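Local coordinates for DegV domain-containing protein spr0652 (PDB 6CNG) that binds a long-chain fatty acid, here linoleic acid, and probably presents it as the fatty-acid-binding subunit of a bacterial fatty acid kinase, at residues 181-186 with 206-211; 185-190 with 288-293; 176-181 with 211-216; 251-256 with 276-281. All coordinates share one frame; numbering follows the deposited sequence.

Interaction 1: 181-186 with 206-211; sequences VLAKVD and NIRMVG. With ACT (acetate ion), chain I.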
loop_
_atom_site.group_PDB
_atom_site.type_symbol
_atom_site.label_atom_id
_atom_site.label_comp_id
_atom_site.label_asym_id
_atom_site.label_seq_id
_atom_site.Cartn_x
_atom_site.Cartn_y
_atom_site.Cartn_z
ATOM N N VAL A 181 6.412 5.424 9.169
ATOM C CA VAL A 181 6.487 6.277 10.342
ATOM C C VAL A 181 5.119 6.867 10.603
ATOM O O VAL A 181 4.576 7.590 9.762
ATOM C CB VAL A 181 7.488 7.418 10.192
ATOM C CG1 VAL A 181 7.523 8.199 11.473
ATOM C CG2 VAL A 181 8.823 6.843 9.812
ATOM N N LEU A 182 4.604 6.606 11.777
ATOM C CA LEU A 182 3.284 7.058 12.143
ATOM C C LEU A 182 3.371 7.924 13.388
ATOM O O LEU A 182 3.885 7.503 14.417
ATOM C CB LEU A 182 2.380 5.853 12.379
ATOM C CG LEU A 182 2.441 4.756 11.340
ATOM C CD1 LEU A 182 1.491 3.640 11.703
ATOM C CD2 LEU A 182 2.100 5.287 9.983
ATOM N N ALA A 183 2.812 9.124 13.287
ATOM C CA ALA A 183 2.611 9.986 14.434
ATOM C C ALA A 183 1.350 9.638 15.208
ATOM O O ALA A 183 1.252 9.965 16.388
ATOM C CB ALA A 183 2.523 11.412 13.930
ATOM N N LYS A 184 0.392 8.980 14.583
ATOM C CA LYS A 184 -0.796 8.562 15.288
ATOM C C LYS A 184 -1.161 7.188 14.790
ATOM O O LYS A 184 -0.979 6.879 13.611
ATOM C CB LYS A 184 -1.953 9.487 14.995
ATOM C CG LYS A 184 -1.917 10.743 15.819
ATOM C CD LYS A 184 -2.715 11.856 15.250
ATOM C CE LYS A 184 -3.205 12.770 16.364
ATOM N NZ LYS A 184 -2.273 12.818 17.521
ATOM N N VAL A 185 -1.666 6.365 15.695
ATOM C CA VAL A 185 -2.027 4.985 15.360
ATOM C C VAL A 185 -3.379 4.625 15.945
ATOM O O VAL A 185 -3.735 3.453 16.056
ATOM C CB VAL A 185 -0.946 4.002 15.838
ATOM C CG1 VAL A 185 0.398 4.340 15.232
ATOM C CG2 VAL A 185 -0.859 4.024 17.325
ATOM N N ASP A 186 -4.151 5.637 16.298
ATOM C CA ASP A 186 -5.391 5.400 17.015
ATOM C C ASP A 186 -6.377 4.608 16.183
ATOM O O ASP A 186 -7.075 3.754 16.707
ATOM C CB ASP A 186 -5.989 6.732 17.448
ATOM C CG ASP A 186 -4.989 7.584 18.212
ATOM O OD1 ASP A 186 -4.245 7.015 19.028
ATOM O OD2 ASP A 186 -4.911 8.802 17.977
ATOM N N ASN A 206 4.565 13.214 21.109
ATOM C CA ASN A 206 5.894 13.428 20.528
ATOM C C ASN A 206 6.582 12.147 20.069
ATOM O O ASN A 206 7.736 12.205 19.678
ATOM C CB ASN A 206 6.825 14.231 21.453
ATOM C CG ASN A 206 7.892 14.995 20.685
ATOM O OD1 ASN A 206 7.760 15.170 19.476
ATOM N ND2 ASN A 206 8.949 15.457 21.374
ATOM N N ILE A 207 5.911 11.003 20.078
ATOM C CA ILE A 207 6.544 9.729 19.768
ATOM C C ILE A 207 5.878 9.117 18.542
ATOM O O ILE A 207 4.708 8.719 18.593
ATOM C CB ILE A 207 6.493 8.775 20.964
ATOM C CG1 ILE A 207 7.343 9.327 22.117
ATOM C CG2 ILE A 207 6.952 7.417 20.558
ATOM C CD1 ILE A 207 8.790 9.599 21.759
ATOM N N ARG A 208 6.638 9.010 17.444
ATOM C CA ARG A 208 6.158 8.419 16.203
ATOM C C ARG A 208 6.660 6.989 16.105
ATOM O O ARG A 208 7.791 6.696 16.495
ATOM C CB ARG A 208 6.626 9.230 15.000
ATOM C CG ARG A 208 6.448 10.717 15.200
ATOM C CD ARG A 208 6.615 11.542 13.948
ATOM N NE ARG A 208 6.515 12.975 14.276
ATOM C CZ ARG A 208 7.002 13.979 13.539
ATOM N NH1 ARG A 208 7.638 13.741 12.399
ATOM N NH2 ARG A 208 6.854 15.235 13.951
ATOM N N MET A 209 5.795 6.100 15.632
ATOM C CA MET A 209 6.126 4.693 15.475
ATOM C C MET A 209 6.895 4.474 14.185
ATOM O O MET A 209 6.383 4.716 13.100
ATOM C CB MET A 209 4.861 3.860 15.424
ATOM C CG MET A 209 5.138 2.396 15.263
ATOM S SD MET A 209 3.643 1.438 15.180
ATOM C CE MET A 209 4.242 -0.251 15.170
ATOM N N VAL A 210 8.102 3.967 14.307
ATOM C CA VAL A 210 8.894 3.561 13.163
ATOM C C VAL A 210 8.784 2.051 13.082
ATOM O O VAL A 210 9.117 1.343 14.033
ATOM C CB VAL A 210 10.347 4.006 13.333
ATOM C CG1 VAL A 210 11.164 3.540 12.200
ATOM C CG2 VAL A 210 10.420 5.500 13.449
ATOM N N GLY A 211 8.286 1.550 11.970
ATOM C CA GLY A 211 8.003 0.140 11.904
ATOM C C GLY A 211 8.168 -0.373 10.500
ATOM O O GLY A 211 8.436 0.373 9.561
HETATM C C ACT I . -5.089 10.709 20.020
HETATM O O ACT I . -5.540 9.565 20.292
HETATM O OXT ACT I . -4.310 11.037 19.072
HETATM C CH3 ACT I . -5.573 11.852 20.992
#
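L182 and M209 face each other as an antiparallel hydrogen-bonded pair, and their two backbone bonds hold the tight end of this contact. L182 N gives its proton to M209 O over 2.9 Å (158° at the hydrogen), and M209 N returns one to L182 O over 2.7 Å. Both carbonyl oxygens also receive a CA-H: V181 CA lies 3.2 Å from M209 O, and R208 CA lies 3.0 Å from L182 O.

One step along, V181 and V210 form a non-hydrogen-bonded pair. Their side chains lie side by side and point the same way, with CG2 of V181 4.2 Å from CG2 of V210, while CG1 of V181 rests on CB of R208 at 3.8 Å. On the other face, that of L182 and M209, the thioether runs off fully extended, CG anti to the backbone N (chi1 180°), and SD skims CG1 of V185 at 4.4 Å.

Beyond L182 the pairing is lost. The extended R208 chain merely passes A183, with CD 4.1 Å from its CB, and K184 NZ donates to OXT of an acetate that probably came from the crystallisation liquor. The chemistry thus divides in two: reciprocal bonds satisfy the amides and carbonyls of the L182-M209 pair, where L182 turns an apolar side chain to the linoleic acid, and a lysine meets a small anion in the loop beyond the strand.

Interaction 2: 185-190 with 288-293; sequences VDNLVK and YAEEGG. With EIC (linoleic acid), chain C.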
loop_
_atom_site.group_PDB
_atom_site.type_symbol
_atom_site.label_atom_id
_atom_site.label_comp_id
_atom_site.label_asym_id
_atom_site.label_seq_id
_atom_site.Cartn_x
_atom_site.Cartn_y
_atom_site.Cartn_z
ATOM N N VAL A 185 -1.666 6.365 15.695
ATOM C CA VAL A 185 -2.027 4.985 15.360
ATOM C C VAL A 185 -3.379 4.625 15.945
ATOM O O VAL A 185 -3.735 3.453 16.056
ATOM C CB VAL A 185 -0.946 4.002 15.838
ATOM C CG1 VAL A 185 0.398 4.340 15.232
ATOM C CG2 VAL A 185 -0.859 4.024 17.325
ATOM N N ASP A 186 -4.151 5.637 16.298
ATOM C CA ASP A 186 -5.391 5.400 17.015
ATOM C C ASP A 186 -6.377 4.608 16.183
ATOM O O ASP A 186 -7.075 3.754 16.707
ATOM C CB ASP A 186 -5.989 6.732 17.448
ATOM C CG ASP A 186 -4.989 7.584 18.212
ATOM O OD1 ASP A 186 -4.245 7.015 19.028
ATOM O OD2 ASP A 186 -4.911 8.802 17.977
ATOM N N ASN A 187 -6.471 4.885 14.889
ATOM C CA ASN A 187 -7.438 4.160 14.084
ATOM C C ASN A 187 -7.044 2.704 13.919
ATOM O O ASN A 187 -7.909 1.830 13.883
ATOM C CB ASN A 187 -7.611 4.831 12.734
ATOM C CG ASN A 187 -8.419 6.106 12.828
ATOM O OD1 ASN A 187 -9.094 6.368 13.807
ATOM N ND2 ASN A 187 -8.322 6.911 11.824
ATOM N N LEU A 188 -5.752 2.426 13.794
ATOM C CA LEU A 188 -5.289 1.045 13.814
ATOM C C LEU A 188 -5.735 0.327 15.085
ATOM O O LEU A 188 -6.278 -0.780 15.036
ATOM C CB LEU A 188 -3.767 1.013 13.697
ATOM C CG LEU A 188 -3.215 1.297 12.311
ATOM C CD1 LEU A 188 -1.758 1.712 12.400
ATOM C CD2 LEU A 188 -3.403 0.095 11.405
ATOM N N VAL A 189 -5.506 0.936 16.238
ATOM C CA VAL A 189 -5.892 0.294 17.492
ATOM C C VAL A 189 -7.405 0.121 17.552
ATOM O O VAL A 189 -7.911 -0.972 17.810
ATOM C CB VAL A 189 -5.337 1.101 18.672
ATOM C CG1 VAL A 189 -5.822 0.560 19.964
ATOM C CG2 VAL A 189 -3.823 1.104 18.632
ATOM N N LYS A 190 -8.147 1.184 17.255
ATOM C CA LYS A 190 -9.599 1.142 17.366
ATOM C C LYS A 190 -10.213 0.061 16.497
ATOM O O LYS A 190 -11.316 -0.416 16.788
ATOM C CB LYS A 190 -10.174 2.489 16.952
ATOM C CG LYS A 190 -9.944 3.598 17.988
ATOM C CD LYS A 190 -10.227 5.033 17.446
ATOM C CE LYS A 190 -10.244 6.063 18.550
ATOM N NZ LYS A 190 -10.328 7.466 18.065
ATOM N N TYR A 288 -5.598 5.024 8.025
ATOM C CA TYR A 288 -4.852 4.226 8.978
ATOM C C TYR A 288 -3.489 4.782 9.296
ATOM O O TYR A 288 -3.020 4.637 10.426
ATOM C CB TYR A 288 -4.717 2.827 8.438
ATOM C CG TYR A 288 -5.910 2.051 8.738
ATOM C CD1 TYR A 288 -6.282 1.828 10.050
ATOM C CD2 TYR A 288 -6.675 1.543 7.742
ATOM C CE1 TYR A 288 -7.368 1.105 10.349
ATOM C CE2 TYR A 288 -7.781 0.800 8.032
ATOM C CZ TYR A 288 -8.131 0.584 9.345
ATOM O OH TYR A 288 -9.249 -0.160 9.668
ATOM N N ALA A 289 -2.830 5.394 8.342
ATOM C CA ALA A 289 -1.546 6.006 8.656
ATOM C C ALA A 289 -1.715 7.328 9.378
ATOM O O ALA A 289 -0.831 7.731 10.142
ATOM C CB ALA A 289 -0.737 6.213 7.379
ATOM N N GLU A 290 -2.836 8.007 9.119
ATOM C CA GLU A 290 -3.238 9.233 9.788
ATOM C C GLU A 290 -2.325 10.401 9.472
ATOM O O GLU A 290 -1.388 10.286 8.680
ATOM C CB GLU A 290 -3.345 9.005 11.296
ATOM C CG GLU A 290 -4.383 7.935 11.665
ATOM C CD GLU A 290 -4.955 8.110 13.064
ATOM O OE1 GLU A 290 -5.433 9.213 13.400
ATOM O OE2 GLU A 290 -4.923 7.141 13.834
ATOM N N GLU A 291 -2.615 11.536 10.071
ATOM C CA GLU A 291 -1.942 12.757 9.676
ATOM C C GLU A 291 -0.481 12.705 10.067
ATOM O O GLU A 291 -0.129 12.308 11.178
ATOM C CB GLU A 291 -2.645 13.942 10.305
ATOM C CG GLU A 291 -4.076 14.095 9.821
ATOM C CD GLU A 291 -4.154 14.471 8.377
ATOM O OE1 GLU A 291 -5.210 14.229 7.770
ATOM O OE2 GLU A 291 -3.165 15.002 7.841
ATOM N N GLY A 292 0.360 13.114 9.133
ATOM C CA GLY A 292 1.790 13.027 9.280
ATOM C C GLY A 292 2.369 11.673 8.950
ATOM O O GLY A 292 3.573 11.481 9.118
ATOM N N GLY A 293 1.554 10.734 8.497
ATOM C CA GLY A 293 2.015 9.382 8.308
ATOM C C GLY A 293 2.779 9.195 7.015
ATOM O O GLY A 293 2.637 9.937 6.046
HETATM C C1 EIC C . -10.291 -3.497 5.981
HETATM C C2 EIC C . -8.994 -2.756 5.675
HETATM C C3 EIC C . -7.997 -2.772 6.811
HETATM C C4 EIC C . -6.634 -2.300 6.360
HETATM C C5 EIC C . -5.603 -2.409 7.462
HETATM C C6 EIC C . -4.204 -2.042 6.979
HETATM C C7 EIC C . -3.990 -0.533 6.800
HETATM C C8 EIC C . -2.642 -0.244 6.164
HETATM C C9 EIC C . -2.559 1.242 5.906
HETATM C C10 EIC C . -1.964 2.053 6.753
HETATM C C11 EIC C . -1.339 1.571 8.055
HETATM C C12 EIC C . 0.032 2.231 8.110
HETATM C C13 EIC C . 1.160 1.597 8.348
HETATM C C14 EIC C . 1.213 0.110 8.633
HETATM C C15 EIC C . 1.305 -0.709 7.349
HETATM C C16 EIC C . 1.383 -2.188 7.696
HETATM C C17 EIC C . 1.314 -3.049 6.469
HETATM C C18 EIC C . 1.352 -4.505 6.873
HETATM O O1 EIC C . -10.493 -4.664 5.549
HETATM O O2 EIC C . -11.165 -2.927 6.678
HETATM O O HOH W 1 -3.981 4.701 12.930
#
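Y288, E290 and N187 bury the most surface here, and E290 makes the direct polar link. Its carboxylate oxygen OE2 accepts the backbone N-H of N187 at 2.9 Å in a nearly straight bond (171° at the hydrogen), although the donor stands 35° out of the carboxylate plane. The side-chain amide of N187 stacks on that carboxylate with the two planes 13° apart, ND2 lying 3.8 Å from E290 CD; ND2 itself donates to F287 O, while E290 OE1 is bonded to Y75 OH.

The bond to N187 N lies in the first turn of helix 186-190, just past V185 at the N-cap position, where the helix dipole would be expected to favour a negative E290; D186, with OD2 4.5 Å from E290 OE2, would probably oppose it. E290 has left helix 283-289 with positive phi and opens a type II turn to G293. A water bridges the two segments further: it accepts from L188 N and donates to E290 OE2 and Y288 O.

The Y288 ring lies between protein and lipid. CG beside the backbone N swings the ring toward L188, whose CD2 comes to 3.6 Å from Y288 CD1, and N187 O lies at the ring edge near its plane. C5 of linoleic acid lies over one face; separately, C7 is 3.5 Å from Y288 CD2 and C10 sits 3.3 Å from Y288 CB. Y288 OH is hydrogen-bonded to S83, a residue assigned to palmitate binding by similarity.

Interaction 3: 176-181 with 211-216; sequences TKLLFV and GKASET. With NA (sodium ion), chain D; EIC (linoleic acid), chain C.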
loop_
_atom_site.group_PDB
_atom_site.type_symbol
_atom_site.label_atom_id
_atom_site.label_comp_id
_atom_site.label_asym_id
_atom_site.label_seq_id
_atom_site.Cartn_x
_atom_site.Cartn_y
_atom_site.Cartn_z
ATOM N N THR A 176 11.468 -6.403 -2.130
ATOM C CA THR A 176 10.730 -5.213 -1.746
ATOM C C THR A 176 10.321 -5.292 -0.281
ATOM O O THR A 176 9.984 -6.371 0.232
ATOM C CB THR A 176 9.482 -4.998 -2.631
ATOM O OG1 THR A 176 8.585 -6.104 -2.526
ATOM C CG2 THR A 176 9.869 -4.838 -4.050
ATOM N N LYS A 177 10.345 -4.129 0.372
ATOM C CA LYS A 177 10.067 -4.002 1.793
ATOM C C LYS A 177 9.238 -2.740 2.047
ATOM O O LYS A 177 9.046 -1.911 1.157
ATOM C CB LYS A 177 11.384 -3.998 2.590
ATOM C CG LYS A 177 12.320 -5.256 2.355
ATOM C CD LYS A 177 11.869 -6.539 3.042
ATOM C CE LYS A 177 12.694 -7.808 2.630
ATOM N NZ LYS A 177 12.129 -9.110 3.141
ATOM N N LEU A 178 8.759 -2.593 3.292
ATOM C CA LEU A 178 8.032 -1.403 3.724
ATOM C C LEU A 178 8.563 -0.900 5.059
ATOM O O LEU A 178 8.727 -1.668 5.999
ATOM C CB LEU A 178 6.523 -1.681 3.860
ATOM C CG LEU A 178 5.667 -0.451 4.224
ATOM C CD1 LEU A 178 5.428 0.435 3.046
ATOM C CD2 LEU A 178 4.348 -0.837 4.801
ATOM N N LEU A 179 8.803 0.392 5.149
ATOM C CA LEU A 179 9.005 1.063 6.418
ATOM C C LEU A 179 7.917 2.116 6.546
ATOM O O LEU A 179 7.550 2.752 5.561
ATOM C CB LEU A 179 10.349 1.769 6.460
ATOM C CG LEU A 179 11.583 1.074 7.024
ATOM C CD1 LEU A 179 12.847 1.809 6.626
ATOM C CD2 LEU A 179 11.526 1.019 8.530
ATOM N N PHE A 180 7.390 2.285 7.745
ATOM C CA PHE A 180 6.412 3.336 7.994
ATOM C C PHE A 180 6.844 4.176 9.178
ATOM O O PHE A 180 7.587 3.724 10.050
ATOM C CB PHE A 180 5.005 2.776 8.188
ATOM C CG PHE A 180 4.898 1.740 9.251
ATOM C CD1 PHE A 180 4.855 2.094 10.579
ATOM C CD2 PHE A 180 4.803 0.404 8.913
ATOM C CE1 PHE A 180 4.740 1.154 11.529
ATOM C CE2 PHE A 180 4.692 -0.548 9.874
ATOM C CZ PHE A 180 4.659 -0.190 11.176
ATOM N N VAL A 181 6.412 5.424 9.169
ATOM C CA VAL A 181 6.487 6.277 10.342
ATOM C C VAL A 181 5.119 6.867 10.603
ATOM O O VAL A 181 4.576 7.590 9.762
ATOM C CB VAL A 181 7.488 7.418 10.192
ATOM C CG1 VAL A 181 7.523 8.199 11.473
ATOM C CG2 VAL A 181 8.823 6.843 9.812
ATOM N N GLY A 211 8.286 1.550 11.970
ATOM C CA GLY A 211 8.003 0.140 11.904
ATOM C C GLY A 211 8.168 -0.373 10.500
ATOM O O GLY A 211 8.436 0.373 9.561
ATOM N N LYS A 212 8.008 -1.681 10.372
ATOM C CA LYS A 212 8.051 -2.331 9.086
ATOM C C LYS A 212 6.859 -3.253 8.940
ATOM O O LYS A 212 6.228 -3.631 9.916
ATOM C CB LYS A 212 9.321 -3.159 8.916
ATOM C CG LYS A 212 9.468 -4.319 9.850
ATOM C CD LYS A 212 10.803 -5.034 9.622
ATOM C CE LYS A 212 10.939 -6.361 10.366
ATOM N NZ LYS A 212 12.337 -6.974 10.256
ATOM N N ALA A 213 6.557 -3.610 7.699
ATOM C CA ALA A 213 5.686 -4.751 7.455
ATOM C C ALA A 213 6.442 -6.026 7.817
ATOM O O ALA A 213 7.555 -6.254 7.333
ATOM C CB ALA A 213 5.241 -4.779 5.995
ATOM N N SER A 214 5.854 -6.826 8.694
ATOM C CA SER A 214 6.452 -8.058 9.188
ATOM C C SER A 214 6.345 -9.176 8.153
ATOM O O SER A 214 5.704 -9.042 7.126
ATOM C CB SER A 214 5.758 -8.496 10.477
ATOM O OG SER A 214 4.571 -9.187 10.174
ATOM N N GLU A 215 7.023 -10.291 8.429
ATOM C CA GLU A 215 7.029 -11.408 7.500
ATOM C C GLU A 215 5.654 -12.009 7.356
ATOM O O GLU A 215 5.431 -12.749 6.397
ATOM C CB GLU A 215 8.017 -12.526 7.899
ATOM C CG GLU A 215 9.382 -12.502 7.137
ATOM C CD GLU A 215 9.461 -13.405 5.866
ATOM O OE1 GLU A 215 9.012 -14.583 5.901
ATOM O OE2 GLU A 215 10.003 -12.933 4.830
ATOM N N THR A 216 4.733 -11.712 8.281
ATOM C CA THR A 216 3.361 -12.212 8.205
ATOM C C THR A 216 2.339 -11.159 7.796
ATOM O O THR A 216 1.144 -11.455 7.794
ATOM C CB THR A 216 2.901 -12.834 9.522
ATOM O OG1 THR A 216 3.035 -11.882 10.585
ATOM C CG2 THR A 216 3.699 -14.077 9.803
HETATM NA NA NA D . 8.275 -7.915 0.479
HETATM C C1 EIC C . -10.291 -3.497 5.981
HETATM C C2 EIC C . -8.994 -2.756 5.675
HETATM C C3 EIC C . -7.997 -2.772 6.811
HETATM C C4 EIC C . -6.634 -2.300 6.360
HETATM C C5 EIC C . -5.603 -2.409 7.462
HETATM C C6 EIC C . -4.204 -2.042 6.979
HETATM C C7 EIC C . -3.990 -0.533 6.800
HETATM C C8 EIC C . -2.642 -0.244 6.164
HETATM C C9 EIC C . -2.559 1.242 5.906
HETATM C C10 EIC C . -1.964 2.053 6.753
HETATM C C11 EIC C . -1.339 1.571 8.055
HETATM C C12 EIC C . 0.032 2.231 8.110
HETATM C C13 EIC C . 1.160 1.597 8.348
HETATM C C14 EIC C . 1.213 0.110 8.633
HETATM C C15 EIC C . 1.305 -0.709 7.349
HETATM C C16 EIC C . 1.383 -2.188 7.696
HETATM C C17 EIC C . 1.314 -3.049 6.469
HETATM C C18 EIC C . 1.352 -4.505 6.873
HETATM O O1 EIC C . -10.493 -4.664 5.549
HETATM O O2 EIC C . -11.165 -2.927 6.678
HETATM O O HOH W 2 9.046 -5.168 4.998
HETATM O O HOH W 3 6.246 -8.854 0.818
#
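F180 lays its ring over the backbone of G211, and its atoms can be followed outward. CB has C13 of the linoleic acid 4.0 Å away. CG sits between the backbone N and the carbonyl carbon (chi1 55°), which folds the ring back across the neighbouring strand; it meets both C13 and G211 O. CD1 lies near G211 N, whereas CD2 reaches C14 of the lipid at 3.6 Å. Farther out, CE1 approaches G211 CA, CE2 comes to 3.4 Å from K212 O, and CZ at the tip also lies 3.4 Å from G211 CA.

The ring is therefore sandwiched: G211 CA makes a CH-pi contact over one face of F180, and C14 covers the opposite face toward the rim. G211, having no side chain, lets the ring lie directly on its CA and backbone. Backbone bonds F180 N to G211 O (2.8 Å) and G211 N to F180 O fix the register, while A213 N to L178 O is weak at 3.4 Å.

At the far end, T176 O binds the sodium ion together with E144 and Q173. Strand 176-182 lies between strands 207-213 and 294-300; L179 packs on helix 228-242, while L178, F180 and A213 line the lipid pocket.

Interaction 4: 251-256 with 276-281; sequences MAQRNN and IKILPT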
loop_
_atom_site.group_PDB
_atom_site.type_symbol
_atom_site.label_atom_id
_atom_site.label_comp_id
_atom_site.label_asym_id
_atom_site.label_seq_id
_atom_site.Cartn_x
_atom_site.Cartn_y
_atom_site.Cartn_z
ATOM N N MET A 251 7.349 6.709 -1.572
ATOM C CA MET A 251 6.906 7.241 -0.287
ATOM C C MET A 251 5.452 7.695 -0.424
ATOM O O MET A 251 5.175 8.758 -0.978
ATOM C CB MET A 251 7.761 8.439 0.120
ATOM C CG MET A 251 9.224 8.188 0.330
ATOM S SD MET A 251 10.118 9.682 0.768
ATOM C CE MET A 251 11.796 9.126 0.758
ATOM N N ALA A 252 4.530 6.903 0.102
ATOM C CA ALA A 252 3.138 7.320 0.258
ATOM C C ALA A 252 2.976 8.056 1.582
ATOM O O ALA A 252 3.272 7.507 2.638
ATOM C CB ALA A 252 2.239 6.092 0.223
ATOM N N GLN A 253 2.480 9.286 1.534
ATOM C CA GLN A 253 2.438 10.124 2.715
ATOM C C GLN A 253 1.102 10.855 2.835
ATOM O O GLN A 253 0.424 11.116 1.841
ATOM C CB GLN A 253 3.578 11.141 2.712
ATOM C CG GLN A 253 3.689 11.958 1.465
ATOM C CD GLN A 253 2.764 13.145 1.458
ATOM O OE1 GLN A 253 2.486 13.714 2.486
ATOM N NE2 GLN A 253 2.287 13.526 0.283
ATOM N N ARG A 254 0.744 11.173 4.086
ATOM C CA ARG A 254 -0.434 11.964 4.426
ATOM C C ARG A 254 0.045 13.240 5.094
ATOM O O ARG A 254 0.388 13.238 6.273
ATOM C CB ARG A 254 -1.358 11.204 5.355
ATOM C CG ARG A 254 -2.579 11.979 5.767
ATOM C CD ARG A 254 -3.392 12.425 4.584
ATOM N NE ARG A 254 -4.467 13.322 4.971
ATOM C CZ ARG A 254 -5.208 13.997 4.110
ATOM N NH1 ARG A 254 -5.017 13.873 2.805
ATOM N NH2 ARG A 254 -6.132 14.807 4.569
ATOM N N ASN A 255 0.036 14.326 4.352
ATOM C CA ASN A 255 0.439 15.620 4.889
ATOM C C ASN A 255 1.809 15.522 5.548
ATOM O O ASN A 255 2.040 15.996 6.653
ATOM C CB ASN A 255 -0.606 16.181 5.857
ATOM C CG ASN A 255 -1.715 16.953 5.151
ATOM O OD1 ASN A 255 -1.470 17.679 4.198
ATOM N ND2 ASN A 255 -2.933 16.788 5.621
ATOM N N ASN A 256 2.722 14.900 4.843
ATOM C CA ASN A 256 4.079 14.712 5.314
ATOM C C ASN A 256 5.072 15.003 4.195
ATOM O O ASN A 256 6.137 14.387 4.128
ATOM C CB ASN A 256 4.260 13.287 5.843
ATOM C CG ASN A 256 5.395 13.181 6.801
ATOM O OD1 ASN A 256 5.734 14.137 7.486
ATOM N ND2 ASN A 256 5.993 12.013 6.869
ATOM N N ILE A 276 13.268 7.977 -6.603
ATOM C CA ILE A 276 12.284 8.162 -5.554
ATOM C C ILE A 276 11.068 8.870 -6.124
ATOM O O ILE A 276 11.195 9.842 -6.878
ATOM C CB ILE A 276 12.895 8.992 -4.409
ATOM C CG1 ILE A 276 14.176 8.347 -3.916
ATOM C CG2 ILE A 276 11.892 9.162 -3.266
ATOM C CD1 ILE A 276 14.905 9.212 -2.933
ATOM N N LYS A 277 9.888 8.361 -5.751
ATOM C CA LYS A 277 8.593 8.979 -5.986
ATOM C C LYS A 277 7.924 9.270 -4.646
ATOM O O LYS A 277 8.075 8.518 -3.683
ATOM C CB LYS A 277 7.681 8.044 -6.793
ATOM C CG LYS A 277 8.244 7.519 -8.117
ATOM C CD LYS A 277 7.428 6.304 -8.643
ATOM C CE LYS A 277 8.211 5.418 -9.645
ATOM N NZ LYS A 277 9.476 4.792 -9.106
ATOM N N ILE A 278 7.190 10.372 -4.573
ATOM C CA ILE A 278 6.398 10.719 -3.396
ATOM C C ILE A 278 4.948 10.797 -3.865
ATOM O O ILE A 278 4.640 11.534 -4.814
ATOM C CB ILE A 278 6.862 12.044 -2.767
ATOM C CG1 ILE A 278 8.377 12.053 -2.567
ATOM C CG2 ILE A 278 6.143 12.307 -1.459
ATOM C CD1 ILE A 278 8.932 13.420 -2.184
ATOM N N LEU A 279 4.074 9.997 -3.248
ATOM C CA LEU A 279 2.665 9.943 -3.634
ATOM C C LEU A 279 1.771 10.255 -2.446
ATOM O O LEU A 279 2.083 9.886 -1.318
ATOM C CB LEU A 279 2.252 8.556 -4.144
ATOM C CG LEU A 279 2.996 8.012 -5.348
ATOM C CD1 LEU A 279 2.490 6.623 -5.608
ATOM C CD2 LEU A 279 2.758 8.914 -6.518
ATOM N N PRO A 280 0.635 10.894 -2.669
ATOM C CA PRO A 280 -0.317 11.051 -1.580
ATOM C C PRO A 280 -0.995 9.718 -1.273
ATOM O O PRO A 280 -1.253 8.905 -2.158
ATOM C CB PRO A 280 -1.291 12.098 -2.124
ATOM C CG PRO A 280 -1.252 11.908 -3.563
ATOM C CD PRO A 280 0.084 11.372 -3.940
ATOM N N THR A 281 -1.262 9.492 0.000
ATOM C CA THR A 281 -1.946 8.277 0.392
ATOM C C THR A 281 -3.374 8.225 -0.149
ATOM O O THR A 281 -4.022 9.255 -0.371
ATOM C CB THR A 281 -1.979 8.200 1.910
ATOM O OG1 THR A 281 -2.226 9.498 2.447
ATOM C CG2 THR A 281 -0.674 7.722 2.432
HETATM O O HOH W 4 -3.912 12.044 0.992
#
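M251 N points straight at K277 O, 2.9 Å away with 178° at the hydrogen, one rung of a parallel ladder that K277 carries onward through a backbone bond with I249. M251 O then accepts L279 N at 2.8 Å, and L279 O accepts Q253 N nearly along the C=O axis. Q253 O takes the N-H of T281 from above its carbonyl plane at 3.0 Å; the T281 hydroxyl, 3.2 Å from that oxygen, is also bonded to S286, so its share is unsettled.

Q253 is bent at chi2 (83°), which lets OE1 accept N256 N at 2.6 Å, while its CG packs on CG2 of I278 at 3.8 Å. A water accepts from R254 NH1 and donates to T281 O; the guanidinium also forms salt bridges with D68 and E291.

The two strands belong to one beta-alpha-beta crossover through helix 257-270, on which M251 and Q253 pack. Strand 275-280 is the outermost on this side of the sheet, and strand 294-300 flanks 247-253 opposite it.

Overall arrangement
From the N terminus, strand 176-182 supplies the first partner of interactions 1 and 3, and helix 186-190 just after it supplies that of interaction 2, which shares V185 and D186 with interaction 1. Interaction 1 closes the inner, helix-bearing loop and nests inside the one closed by interaction 3, both joining strand 176-182 to strand 207-213. Interaction 4 follows in series, pairing strand 247-253 with 275-280 at the other side of the same sheet. Interaction 2 spans 98 residues, encloses interaction 4 and crosses interaction 3. It brings the end of helix 283-289 to helix 186-190, and G292 meets R254 of interaction 4. Interactions 1, 2 and 3 all touch the linoleic acid, interaction 1 through L182.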